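PDB 4FQD: NikO protein from Streptomyces tendae, which acts as an enolpyruvyl transferase essential in nikkomycin biosynthesis, and belongs to the MurA subfamily of the EPSP synthase family. Local coordinates for residues Val276-Pro282 with Thr319-Leu323; Leu303-Val309 with Leu327-Phe332; Pro345-Leu349 with Ala413-Ala418; Gly351-Pro357 with Val391-Pro397. The protein carries 4 engineered substitutions. All coordinates share one frame; numbering follows the deposited sequence.

Contact 1 (Val276-Pro282 with Thr319-Leu323); sequences VLLADEP and TAHPL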
loop_
_atom_site.group_PDB
_atom_site.type_symbol
_atom_site.label_atom_id
_atom_site.label_comp_id
_atom_site.label_asym_id
_atom_site.label_seq_id
_atom_site.Cartn_x
_atom_site.Cartn_y
_atom_site.Cartn_z
ATOM N N VAL A 276 20.221 -11.300 -8.832
ATOM C CA VAL A 276 20.274 -9.887 -9.191
ATOM C C VAL A 276 21.400 -9.155 -8.461
ATOM O O VAL A 276 22.081 -8.306 -9.041
ATOM C CB VAL A 276 18.921 -9.189 -8.907
ATOM C CG1 VAL A 276 19.058 -7.677 -8.986
ATOM C CG2 VAL A 276 17.857 -9.678 -9.877
ATOM N N LEU A 277 21.611 -9.503 -7.195
ATOM C CA LEU A 277 22.522 -8.746 -6.341
ATOM C C LEU A 277 23.896 -9.385 -6.132
ATOM O O LEU A 277 24.857 -8.690 -5.802
ATOM C CB LEU A 277 21.871 -8.484 -4.980
ATOM C CG LEU A 277 20.542 -7.727 -5.002
ATOM C CD1 LEU A 277 20.007 -7.535 -3.591
ATOM C CD2 LEU A 277 20.697 -6.391 -5.712
ATOM N N LEU A 278 23.997 -10.697 -6.322
ATOM C CA LEU A 278 25.229 -11.406 -5.977
ATOM C C LEU A 278 25.938 -12.070 -7.156
ATOM O O LEU A 278 27.130 -12.362 -7.079
ATOM C CB LEU A 278 24.959 -12.441 -4.880
ATOM C CG LEU A 278 24.330 -11.904 -3.593
ATOM C CD1 LEU A 278 24.075 -13.034 -2.606
ATOM C CD2 LEU A 278 25.205 -10.825 -2.968
ATOM N N ALA A 279 25.212 -12.311 -8.243
ATOM C CA ALA A 279 25.786 -12.993 -9.399
ATOM C C ALA A 279 26.442 -12.022 -10.378
ATOM O O ALA A 279 26.118 -10.835 -10.398
ATOM C CB ALA A 279 24.726 -13.827 -10.105
ATOM N N ASP A 280 27.371 -12.532 -11.182
ATOM C CA ASP A 280 28.016 -11.723 -12.214
ATOM C C ASP A 280 27.587 -12.181 -13.606
ATOM O O ASP A 280 27.853 -11.512 -14.604
ATOM C CB ASP A 280 29.540 -11.767 -12.074
ATOM C CG ASP A 280 30.089 -13.174 -12.121
ATOM O OD1 ASP A 280 29.311 -14.118 -11.878
ATOM O OD2 ASP A 280 31.296 -13.338 -12.393
ATOM N N GLU A 281 26.923 -13.331 -13.657
ATOM C CA GLU A 281 26.302 -13.824 -14.879
ATOM C C GLU A 281 24.857 -14.208 -14.572
ATOM O O GLU A 281 24.531 -14.499 -13.420
ATOM C CB GLU A 281 27.074 -15.024 -15.433
ATOM C CG GLU A 281 28.345 -14.652 -16.182
ATOM C CD GLU A 281 28.075 -13.807 -17.416
ATOM O OE1 GLU A 281 27.214 -14.195 -18.234
ATOM O OE2 GLU A 281 28.724 -12.751 -17.566
ATOM N N PRO A 282 23.983 -14.190 -15.594
ATOM C CA PRO A 282 22.575 -14.571 -15.431
ATOM C C PRO A 282 22.407 -15.909 -14.716
ATOM O O PRO A 282 22.859 -16.942 -15.210
ATOM C CB PRO A 282 22.084 -14.676 -16.875
ATOM C CG PRO A 282 22.897 -13.675 -17.602
ATOM C CD PRO A 282 24.261 -13.711 -16.962
ATOM N N THR A 319 15.493 -17.201 -15.438
ATOM C CA THR A 319 16.836 -16.642 -15.445
ATOM C C THR A 319 16.856 -15.227 -14.877
ATOM O O THR A 319 16.282 -14.306 -15.457
ATOM C CB THR A 319 17.434 -16.643 -16.861
ATOM O OG1 THR A 319 17.601 -17.994 -17.309
ATOM C CG2 THR A 319 18.781 -15.950 -16.868
ATOM N N ALA A 320 17.519 -15.067 -13.736
ATOM C CA ALA A 320 17.617 -13.769 -13.082
ATOM C C ALA A 320 18.924 -13.072 -13.445
ATOM O O ALA A 320 20.007 -13.624 -13.254
ATOM C CB ALA A 320 17.494 -13.924 -11.575
ATOM N N HIS A 321 18.813 -11.856 -13.970
ATOM C CA HIS A 321 19.979 -11.104 -14.421
ATOM C C HIS A 321 20.503 -10.164 -13.343
ATOM O O HIS A 321 19.725 -9.489 -12.668
ATOM C CB HIS A 321 19.646 -10.308 -15.685
ATOM C CG HIS A 321 19.314 -11.163 -16.869
ATOM N ND1 HIS A 321 20.083 -11.180 -18.011
ATOM C CD2 HIS A 321 18.298 -12.030 -17.086
ATOM C CE1 HIS A 321 19.555 -12.019 -18.884
ATOM N NE2 HIS A 321 18.470 -12.550 -18.345
ATOM N N PRO A 322 21.833 -10.120 -13.178
ATOM C CA PRO A 322 22.486 -9.198 -12.245
ATOM C C PRO A 322 22.205 -7.744 -12.608
ATOM O O PRO A 322 21.758 -7.461 -13.721
ATOM C CB PRO A 322 23.974 -9.504 -12.438
ATOM C CG PRO A 322 24.009 -10.900 -12.954
ATOM C CD PRO A 322 22.798 -11.023 -13.826
ATOM N N LEU A 323 22.469 -6.836 -11.673
ATOM C CA LEU A 323 22.240 -5.413 -11.895
ATOM C C LEU A 323 23.071 -4.863 -13.049
ATOM O O LEU A 323 24.257 -5.167 -13.177
ATOM C CB LEU A 323 22.541 -4.620 -10.621
ATOM C CG LEU A 323 21.543 -4.769 -9.472
ATOM C CD1 LEU A 323 21.992 -3.955 -8.271
ATOM C CD2 LEU A 323 20.158 -4.343 -9.924
#
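With CG1 swung anti to the backbone N (chi1 168°), Val276 lays that methyl against Leu323 CD2 at 3.6 Å, while its other branch, CG2, meets the carbonyl O of His321 at 3.4 Å. In this beta/alpha inverse barrel, the contact sets the C-terminal turn of helix 265-278, and the loop leading from it to strand 283-286, against the chain leaving strand 317-320, the antiparallel neighbour of that strand. Leucine meets leucine beside it, Leu277 CD2 lying 3.8 Å from Leu323 CD1. One backbone bond crosses here: Leu323 N reaches a lone pair of Val276 O in the carbonyl plane at 3.0 Å, although the N-H...O angle is a bent 136°. The Pro322 ring packs against the loop backbone, with CB 3.2 Å from Ala279 O, an oxygen that also accepts a hydrogen bond from Arg23. At the far end Pro282 makes a CH-pi contact with His321, CB sitting over the ring face 4.2 Å from its centroid. A hydrogen bond between NE2 of that imidazole and Asp312 probably limits the turning of the ring. The same Pro282 CB also touches Thr319 CG2, at 3.5 Å.

Contact 2 (Leu303-Val309 with Leu327-Phe332); sequences LLDRMGV and LRPVEF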
loop_
_atom_site.group_PDB
_atom_site.type_symbol
_atom_site.label_atom_id
_atom_site.label_comp_id
_atom_site.label_asym_id
_atom_site.label_seq_id
_atom_site.Cartn_x
_atom_site.Cartn_y
_atom_site.Cartn_z
ATOM N N LEU A 303 6.088 -6.205 -9.260
ATOM C CA LEU A 303 7.002 -5.342 -8.523
ATOM C C LEU A 303 8.397 -5.378 -9.132
ATOM O O LEU A 303 9.031 -4.338 -9.303
ATOM C CB LEU A 303 7.064 -5.754 -7.054
ATOM C CG LEU A 303 5.852 -5.390 -6.198
ATOM C CD1 LEU A 303 6.033 -5.916 -4.787
ATOM C CD2 LEU A 303 5.643 -3.885 -6.188
ATOM N N LEU A 304 8.864 -6.580 -9.458
ATOM C CA LEU A 304 10.179 -6.763 -10.065
ATOM C C LEU A 304 10.296 -5.993 -11.375
ATOM O O LEU A 304 11.334 -5.395 -11.663
ATOM C CB LEU A 304 10.461 -8.247 -10.306
ATOM C CG LEU A 304 10.631 -9.127 -9.065
ATOM C CD1 LEU A 304 10.929 -10.563 -9.468
ATOM C CD2 LEU A 304 11.725 -8.581 -8.155
ATOM N N ASP A 305 9.226 -6.009 -12.162
ATOM C CA ASP A 305 9.197 -5.286 -13.426
ATOM C C ASP A 305 9.222 -3.780 -13.185
ATOM O O ASP A 305 9.833 -3.029 -13.944
ATOM C CB ASP A 305 7.957 -5.666 -14.236
ATOM C CG ASP A 305 7.869 -4.918 -15.553
ATOM O OD1 ASP A 305 8.924 -4.696 -16.184
ATOM O OD2 ASP A 305 6.747 -4.546 -15.956
ATOM N N ARG A 306 8.553 -3.346 -12.124
ATOM C CA ARG A 306 8.499 -1.931 -11.780
ATOM C C ARG A 306 9.831 -1.435 -11.222
ATOM O O ARG A 306 10.177 -0.263 -11.371
ATOM C CB ARG A 306 7.364 -1.662 -10.788
ATOM C CG ARG A 306 5.987 -1.598 -11.435
ATOM C CD ARG A 306 4.884 -1.965 -10.452
ATOM N NE ARG A 306 4.910 -1.143 -9.247
ATOM C CZ ARG A 306 4.158 -1.374 -8.175
ATOM N NH1 ARG A 306 3.323 -2.403 -8.160
ATOM N NH2 ARG A 306 4.242 -0.577 -7.118
ATOM N N MET A 307 10.577 -2.333 -10.586
ATOM C CA MET A 307 11.880 -1.980 -10.031
ATOM C C MET A 307 12.962 -1.984 -11.106
ATOM O O MET A 307 14.028 -1.399 -10.926
ATOM C CB MET A 307 12.263 -2.928 -8.891
ATOM C CG MET A 307 11.304 -2.894 -7.712
ATOM S SD MET A 307 11.830 -3.931 -6.333
ATOM C CE MET A 307 13.122 -2.915 -5.621
ATOM N N GLY A 308 12.678 -2.644 -12.225
ATOM C CA GLY A 308 13.627 -2.725 -13.319
ATOM C C GLY A 308 14.399 -4.030 -13.322
ATOM O O GLY A 308 15.415 -4.161 -14.006
ATOM N N VAL A 309 13.915 -5.000 -12.552
ATOM C CA VAL A 309 14.546 -6.312 -12.476
ATOM C C VAL A 309 14.175 -7.175 -13.679
ATOM O O VAL A 309 12.995 -7.377 -13.966
ATOM C CB VAL A 309 14.156 -7.049 -11.178
ATOM C CG1 VAL A 309 14.582 -8.509 -11.241
ATOM C CG2 VAL A 309 14.767 -6.355 -9.967
ATOM N N LEU A 327 18.149 0.240 -9.401
ATOM C CA LEU A 327 16.741 -0.114 -9.525
ATOM C C LEU A 327 15.833 1.079 -9.245
ATOM O O LEU A 327 16.297 2.153 -8.861
ATOM C CB LEU A 327 16.394 -1.265 -8.580
ATOM C CG LEU A 327 17.073 -2.607 -8.862
ATOM C CD1 LEU A 327 16.665 -3.643 -7.827
ATOM C CD2 LEU A 327 16.746 -3.088 -10.268
ATOM N N ARG A 328 14.536 0.882 -9.449
ATOM C CA ARG A 328 13.544 1.906 -9.150
ATOM C C ARG A 328 12.760 1.539 -7.895
ATOM O O ARG A 328 12.424 0.373 -7.688
ATOM C CB ARG A 328 12.594 2.101 -10.332
ATOM C CG ARG A 328 13.164 2.959 -11.451
ATOM C CD ARG A 328 13.199 2.205 -12.768
ATOM N NE ARG A 328 11.913 1.588 -13.077
ATOM C CZ ARG A 328 11.673 0.875 -14.173
ATOM N NH1 ARG A 328 10.474 0.346 -14.375
ATOM N NH2 ARG A 328 12.633 0.690 -15.069
ATOM N N PRO A 329 12.469 2.538 -7.049
ATOM C CA PRO A 329 11.742 2.307 -5.798
ATOM C C PRO A 329 10.269 2.000 -6.045
ATOM O O PRO A 329 9.709 2.413 -7.061
ATOM C CB PRO A 329 11.886 3.641 -5.064
ATOM C CG PRO A 329 12.028 4.644 -6.152
ATOM C CD PRO A 329 12.813 3.959 -7.234
ATOM N N VAL A 330 9.654 1.275 -5.116
ATOM C CA VAL A 330 8.244 0.923 -5.217
ATOM C C VAL A 330 7.550 1.043 -3.866
ATOM O O VAL A 330 8.188 0.935 -2.819
ATOM C CB VAL A 330 8.057 -0.523 -5.724
ATOM C CG1 VAL A 330 8.406 -0.629 -7.203
ATOM C CG2 VAL A 330 8.892 -1.487 -4.896
ATOM N N GLU A 331 6.243 1.278 -3.896
ATOM C CA GLU A 331 5.432 1.185 -2.690
ATOM C C GLU A 331 4.339 0.145 -2.911
ATOM O O GLU A 331 3.686 0.125 -3.955
ATOM C CB GLU A 331 4.858 2.551 -2.281
ATOM C CG GLU A 331 3.688 3.061 -3.109
ATOM C CD GLU A 331 2.337 2.590 -2.588
ATOM O OE1 GLU A 331 1.317 2.886 -3.243
ATOM O OE2 GLU A 331 2.294 1.929 -1.527
ATOM N N PHE A 332 4.159 -0.737 -1.934
ATOM C CA PHE A 332 3.189 -1.814 -2.068
ATOM C C PHE A 332 2.760 -2.355 -0.713
ATOM O O PHE A 332 3.304 -1.977 0.325
ATOM C CB PHE A 332 3.763 -2.949 -2.921
ATOM C CG PHE A 332 4.922 -3.661 -2.284
ATOM C CD1 PHE A 332 6.212 -3.179 -2.430
ATOM C CD2 PHE A 332 4.723 -4.814 -1.542
ATOM C CE1 PHE A 332 7.281 -3.830 -1.846
ATOM C CE2 PHE A 332 5.787 -5.469 -0.954
ATOM C CZ PHE A 332 7.069 -4.976 -1.107
HETATM O O HOH W 1 5.690 1.944 -6.571
HETATM O O HOH W 2 8.949 1.886 -10.197
#
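Arg328 N donates to Met307 O across 2.8 Å in a nearly straight bond (161° at the hydrogen), joining the segment before strand 331-334 to the end of helix 298-307. That end is a Schellman motif with Gly308 as its C-prime residue at positive phi, where a side chain would be jammed against the preceding carbonyl O. The Arg328 guanidinium lays one face over the Met307-Gly308 peptide, with Gly308 N opposite its centre. Apolar groups line up beside the bond: Met307 CG rests 3.7 Å from Val330 CG1, and Val309 CG2 packs on Leu327 CD2. Phe332 holds CG between its backbone N and carbonyl carbon (chi1 66°), and in this setting one ring face meets Leu303 CD1, 3.5 Å from the centroid, in a CH-pi contact. An alanine in place of Phe332 is likely to leave Leu303 CD1 and Leu347 facing a gap where the ring had been. Arg306 NH2 meets Glu331 O at the guanidinium edge in a weak bond, and a water accepts from both Arg306 NH2 and Glu331 N. Farther out, Asp302 steadies Arg306 by a salt bridge to NH1, while Glu331 OE1 is held by Thr333 N of the second subunit.

Contact 3 (Pro345-Leu349 with Ala413-Ala418); sequences PFLAL and AVLLLA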
loop_
_atom_site.group_PDB
_atom_site.type_symbol
_atom_site.label_atom_id
_atom_site.label_comp_id
_atom_site.label_asym_id
_atom_site.label_seq_id
_atom_site.Cartn_x
_atom_site.Cartn_y
_atom_site.Cartn_z
ATOM N N PRO A 345 10.733 -9.374 2.738
ATOM C CA PRO A 345 12.107 -9.081 3.170
ATOM C C PRO A 345 13.114 -9.031 2.019
ATOM O O PRO A 345 14.049 -8.230 2.055
ATOM C CB PRO A 345 12.439 -10.252 4.101
ATOM C CG PRO A 345 11.124 -10.722 4.596
ATOM C CD PRO A 345 10.183 -10.546 3.446
ATOM N N PHE A 346 12.919 -9.875 1.012
ATOM C CA PHE A 346 13.824 -9.911 -0.131
ATOM C C PHE A 346 13.618 -8.701 -1.036
ATOM O O PHE A 346 14.551 -8.234 -1.688
ATOM C CB PHE A 346 13.643 -11.210 -0.914
ATOM C CG PHE A 346 13.795 -12.444 -0.073
ATOM C CD1 PHE A 346 15.052 -12.926 0.251
ATOM C CD2 PHE A 346 12.681 -13.116 0.401
ATOM C CE1 PHE A 346 15.195 -14.058 1.028
ATOM C CE2 PHE A 346 12.817 -14.250 1.178
ATOM C CZ PHE A 346 14.076 -14.722 1.492
ATOM N N LEU A 347 12.390 -8.194 -1.067
ATOM C CA LEU A 347 12.080 -6.996 -1.832
ATOM C C LEU A 347 12.639 -5.764 -1.131
ATOM O O LEU A 347 12.965 -4.764 -1.772
ATOM C CB LEU A 347 10.569 -6.866 -2.026
ATOM C CG LEU A 347 9.920 -8.020 -2.792
ATOM C CD1 LEU A 347 8.409 -7.879 -2.814
ATOM C CD2 LEU A 347 10.474 -8.094 -4.205
ATOM N N ALA A 348 12.748 -5.846 0.190
ATOM C CA ALA A 348 13.330 -4.771 0.983
ATOM C C ALA A 348 14.818 -4.647 0.687
ATOM O O ALA A 348 15.353 -3.543 0.595
ATOM C CB ALA A 348 13.101 -5.018 2.464
ATOM N N LEU A 349 15.483 -5.788 0.541
ATOM C CA LEU A 349 16.906 -5.810 0.226
ATOM C C LEU A 349 17.155 -5.254 -1.172
ATOM O O LEU A 349 18.125 -4.530 -1.398
ATOM C CB LEU A 349 17.459 -7.232 0.337
ATOM C CG LEU A 349 18.946 -7.413 0.024
ATOM C CD1 LEU A 349 19.794 -6.481 0.876
ATOM C CD2 LEU A 349 19.361 -8.860 0.232
ATOM N N ALA A 413 17.549 -15.801 5.851
ATOM C CA ALA A 413 17.889 -15.882 4.438
ATOM C C ALA A 413 18.329 -14.532 3.878
ATOM O O ALA A 413 19.349 -14.440 3.197
ATOM C CB ALA A 413 16.714 -16.432 3.640
ATOM N N VAL A 414 17.559 -13.489 4.170
ATOM C CA VAL A 414 17.838 -12.164 3.623
ATOM C C VAL A 414 19.101 -11.541 4.229
ATOM O O VAL A 414 19.797 -10.769 3.568
ATOM C CB VAL A 414 16.626 -11.208 3.774
ATOM C CG1 VAL A 414 16.419 -10.812 5.230
ATOM C CG2 VAL A 414 16.802 -9.975 2.896
ATOM N N LEU A 415 19.401 -11.888 5.477
ATOM C CA LEU A 415 20.618 -11.408 6.122
ATOM C C LEU A 415 21.838 -12.081 5.511
ATOM O O LEU A 415 22.884 -11.456 5.332
ATOM C CB LEU A 415 20.576 -11.663 7.629
ATOM C CG LEU A 415 19.623 -10.781 8.438
ATOM C CD1 LEU A 415 19.702 -11.121 9.917
ATOM C CD2 LEU A 415 19.929 -9.314 8.199
ATOM N N LEU A 416 21.692 -13.362 5.192
ATOM C CA LEU A 416 22.769 -14.134 4.589
ATOM C C LEU A 416 23.101 -13.608 3.196
ATOM O O LEU A 416 24.267 -13.546 2.811
ATOM C CB LEU A 416 22.388 -15.615 4.524
ATOM C CG LEU A 416 23.424 -16.575 3.941
ATOM C CD1 LEU A 416 24.760 -16.416 4.649
ATOM C CD2 LEU A 416 22.928 -18.009 4.049
ATOM N N LEU A 417 22.071 -13.225 2.448
ATOM C CA LEU A 417 22.258 -12.679 1.109
ATOM C C LEU A 417 22.925 -11.310 1.165
ATOM O O LEU A 417 23.807 -11.004 0.362
ATOM C CB LEU A 417 20.920 -12.575 0.376
ATOM C CG LEU A 417 20.178 -13.882 0.096
ATOM C CD1 LEU A 417 18.891 -13.610 -0.665
ATOM C CD2 LEU A 417 21.065 -14.852 -0.668
ATOM N N ALA A 418 22.497 -10.490 2.119
ATOM C CA ALA A 418 23.049 -9.153 2.289
ATOM C C ALA A 418 24.496 -9.210 2.768
ATOM O O ALA A 418 25.321 -8.385 2.377
ATOM C CB ALA A 418 22.197 -8.349 3.259
#
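Val414 presses its CG2 methyl between Pro345 O, 3.4 Å away, and Leu349 CB, 3.8 Å away, and this is where two nearly parallel helices fit most closely. The segments 345-349 and 413-418 cross at -23° with their axes 9.7 Å apart, and no hydrogen bond passes between them; the two are held together by packing. Torsions set up the close part. Val414 carries CG2 anti to its backbone nitrogen, and Leu349 does the same with CG (chi1 180°), and the two side chains slide past each other in opposite directions. Nothing else comes as near as the methyl on Pro345 O, the other contacts being looser. The branched end of Leu349 spreads along the facing helix, CD1 touching Ala418 CB at 3.9 Å and CD2 reaching Leu417 CB at 4.0 Å. Ala413 CB and Leu417 CD1 meet the Phe346 ring at its edge, the former 3.8 Å from CZ. The other branch of Val414, CG1, stays 4.2 Å from Pro345 CB. Even this looser part is not open to solvent, since every touching residue is buried. Helix 265-278 packs on Phe346 through Ile266 and Thr270 and on Leu417 through Ala274; helix 372-378 packs on Ala418, and helix 441-447 meets Ala413, so the pair sits within a bundle of helices inside the barrel.

Contact 4 (Gly351-Pro357 with Val391-Pro397); sequences GAYAEGP and VDGPCPP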
loop_
_atom_site.group_PDB
_atom_site.type_symbol
_atom_site.label_atom_id
_atom_site.label_comp_id
_atom_site.label_asym_id
_atom_site.label_seq_id
_atom_site.Cartn_x
_atom_site.Cartn_y
_atom_site.Cartn_z
ATOM N N GLY A 351 15.300 -3.091 -2.543
ATOM C CA GLY A 351 15.004 -1.675 -2.427
ATOM C C GLY A 351 16.212 -0.858 -2.009
ATOM O O GLY A 351 16.288 0.340 -2.283
ATOM N N ALA A 352 17.162 -1.511 -1.346
ATOM C CA ALA A 352 18.390 -0.852 -0.914
ATOM C C ALA A 352 19.265 -0.487 -2.109
ATOM O O ALA A 352 20.173 0.336 -1.998
ATOM C CB ALA A 352 19.156 -1.740 0.054
ATOM N N TYR A 353 18.982 -1.105 -3.251
ATOM C CA TYR A 353 19.728 -0.844 -4.475
ATOM C C TYR A 353 18.932 0.042 -5.426
ATOM O O TYR A 353 19.392 0.364 -6.522
ATOM C CB TYR A 353 20.103 -2.158 -5.162
ATOM C CG TYR A 353 21.132 -2.970 -4.410
ATOM C CD1 TYR A 353 20.770 -3.745 -3.316
ATOM C CD2 TYR A 353 22.465 -2.967 -4.798
ATOM C CE1 TYR A 353 21.708 -4.490 -2.625
ATOM C CE2 TYR A 353 23.410 -3.710 -4.116
ATOM C CZ TYR A 353 23.026 -4.470 -3.031
ATOM O OH TYR A 353 23.963 -5.210 -2.348
ATOM N N ALA A 354 17.735 0.434 -5.002
ATOM C CA ALA A 354 16.896 1.321 -5.795
ATOM C C ALA A 354 17.193 2.777 -5.458
ATOM O O ALA A 354 17.623 3.087 -4.349
ATOM C CB ALA A 354 15.426 1.013 -5.559
ATOM N N GLU A 355 16.968 3.667 -6.418
ATOM C CA GLU A 355 17.199 5.091 -6.201
ATOM C C GLU A 355 15.936 5.804 -5.730
ATOM O O GLU A 355 15.163 6.323 -6.536
ATOM C CB GLU A 355 17.754 5.752 -7.463
ATOM C CG GLU A 355 19.198 5.384 -7.751
ATOM C CD GLU A 355 19.792 6.185 -8.892
ATOM O OE1 GLU A 355 19.018 6.803 -9.655
ATOM O OE2 GLU A 355 21.035 6.202 -9.022
ATOM N N GLY A 356 15.739 5.826 -4.416
ATOM C CA GLY A 356 14.563 6.438 -3.832
ATOM C C GLY A 356 14.015 5.615 -2.684
ATOM O O GLY A 356 14.576 4.576 -2.338
ATOM N N PRO A 357 12.910 6.078 -2.085
ATOM C CA PRO A 357 12.290 5.407 -0.939
ATOM C C PRO A 357 11.404 4.241 -1.364
ATOM O O PRO A 357 10.555 4.402 -2.240
ATOM C CB PRO A 357 11.414 6.507 -0.315
ATOM C CG PRO A 357 11.724 7.775 -1.081
ATOM C CD PRO A 357 12.230 7.341 -2.408
ATOM N N VAL A 391 12.529 1.788 3.169
ATOM C CA VAL A 391 13.947 1.677 2.857
ATOM C C VAL A 391 14.413 2.896 2.065
ATOM O O VAL A 391 13.864 3.207 1.008
ATOM C CB VAL A 391 14.254 0.394 2.058
ATOM C CG1 VAL A 391 15.720 0.356 1.652
ATOM C CG2 VAL A 391 13.891 -0.837 2.875
ATOM N N ASP A 392 15.423 3.585 2.586
ATOM C CA ASP A 392 15.941 4.790 1.948
ATOM C C ASP A 392 17.080 4.484 0.984
ATOM O O ASP A 392 18.250 4.668 1.313
ATOM C CB ASP A 392 16.408 5.796 3.001
ATOM C CG ASP A 392 15.258 6.404 3.776
ATOM O OD1 ASP A 392 14.188 6.623 3.172
ATOM O OD2 ASP A 392 15.424 6.665 4.985
ATOM N N GLY A 393 16.730 4.020 -0.212
ATOM C CA GLY A 393 17.721 3.727 -1.229
ATOM C C GLY A 393 18.204 4.984 -1.928
ATOM O O GLY A 393 17.472 5.972 -2.000
ATOM N N PRO A 394 19.438 4.956 -2.455
ATOM C CA PRO A 394 20.351 3.808 -2.412
ATOM C C PRO A 394 21.053 3.677 -1.065
ATOM O O PRO A 394 21.543 4.667 -0.522
ATOM C CB PRO A 394 21.387 4.138 -3.498
ATOM C CG PRO A 394 20.848 5.336 -4.236
ATOM C CD PRO A 394 19.995 6.057 -3.254
ATOM N N CYS A 395 21.092 2.460 -0.534
ATOM C CA CYS A 395 21.803 2.185 0.708
ATOM C C CYS A 395 22.242 0.724 0.785
ATOM O O CYS A 395 21.830 -0.002 1.689
ATOM C CB CYS A 395 20.925 2.534 1.912
ATOM S SG CYS A 395 19.308 1.723 1.915
ATOM N N PRO A 396 23.093 0.291 -0.159
ATOM C CA PRO A 396 23.498 -1.118 -0.194
ATOM C C PRO A 396 24.359 -1.480 1.008
ATOM O O PRO A 396 25.102 -0.632 1.500
ATOM C CB PRO A 396 24.317 -1.210 -1.483
ATOM C CG PRO A 396 24.866 0.155 -1.669
ATOM C CD PRO A 396 23.814 1.097 -1.160
ATOM N N PRO A 397 24.253 -2.731 1.485
ATOM C CA PRO A 397 25.035 -3.198 2.634
ATOM C C PRO A 397 26.528 -3.188 2.323
ATOM O O PRO A 397 26.929 -3.623 1.243
ATOM C CB PRO A 397 24.539 -4.634 2.834
ATOM C CG PRO A 397 23.996 -5.040 1.504
ATOM C CD PRO A 397 23.405 -3.795 0.921
#
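Ala352 O accepts the N-H of Cys395 at 2.7 Å in a straight bond (166° at the hydrogen) that uses a lone pair in the carbonyl plane, and Pro394 CA adds a CH...O contact to the same oxygen. Ala352 belongs to the type I beta turn Gly351-Ala354, which links helix 344-351 to strand 356-362. Facing it, Gly393 lies in the chain of strand 388-393, and its peptide bond to Pro394 is cis. It comes so close to the turn, CA to Ala354 O being 3.2 Å, that a side chain there would clash. Gly356 N reaches Gly393 O at 3.0 Å, coming from above the carbonyl plane. Tyr353 meets the proline pair: with CG anti to its carbonyl carbon (chi1 -69°), a side chain that starts away from them ends with Pro396 CB over one ring face, 4.0 Å from the centroid, and Pro397 CD 3.6 Å from OH. A serine in place of Tyr353 would probably strip the two prolines of their apolar partner and leave that part of the chain freer to shift. The contact lies at one end of the sheet in which strand 356-362 runs between strands 331-334 and 388-393, with helix 344-351 leading into it.

Contact 3 is the core: wholly buried, helix against helix, with no polar bond across it. Contacts 1, 2 and 4 are only partly buried and combine apolar packing with backbone hydrogen bonds at the ends of helices and strands. Helix 344-351 supplies one side of contact 3, leads into contact 4 and touches contacts 1 and 2 through Leu347, Leu349 and Leu350. Contacts 2 and 4 reach the same sheet, and their chains are joined by probable backbone bonds from Leu327 to Tyr353 and Glu355. Tyr353 also packs on Leu277 and Leu323 of contact 1. Contact 2 alone extends to the second subunit, and only there do arginine side chains of the segments, and bound waters, take part.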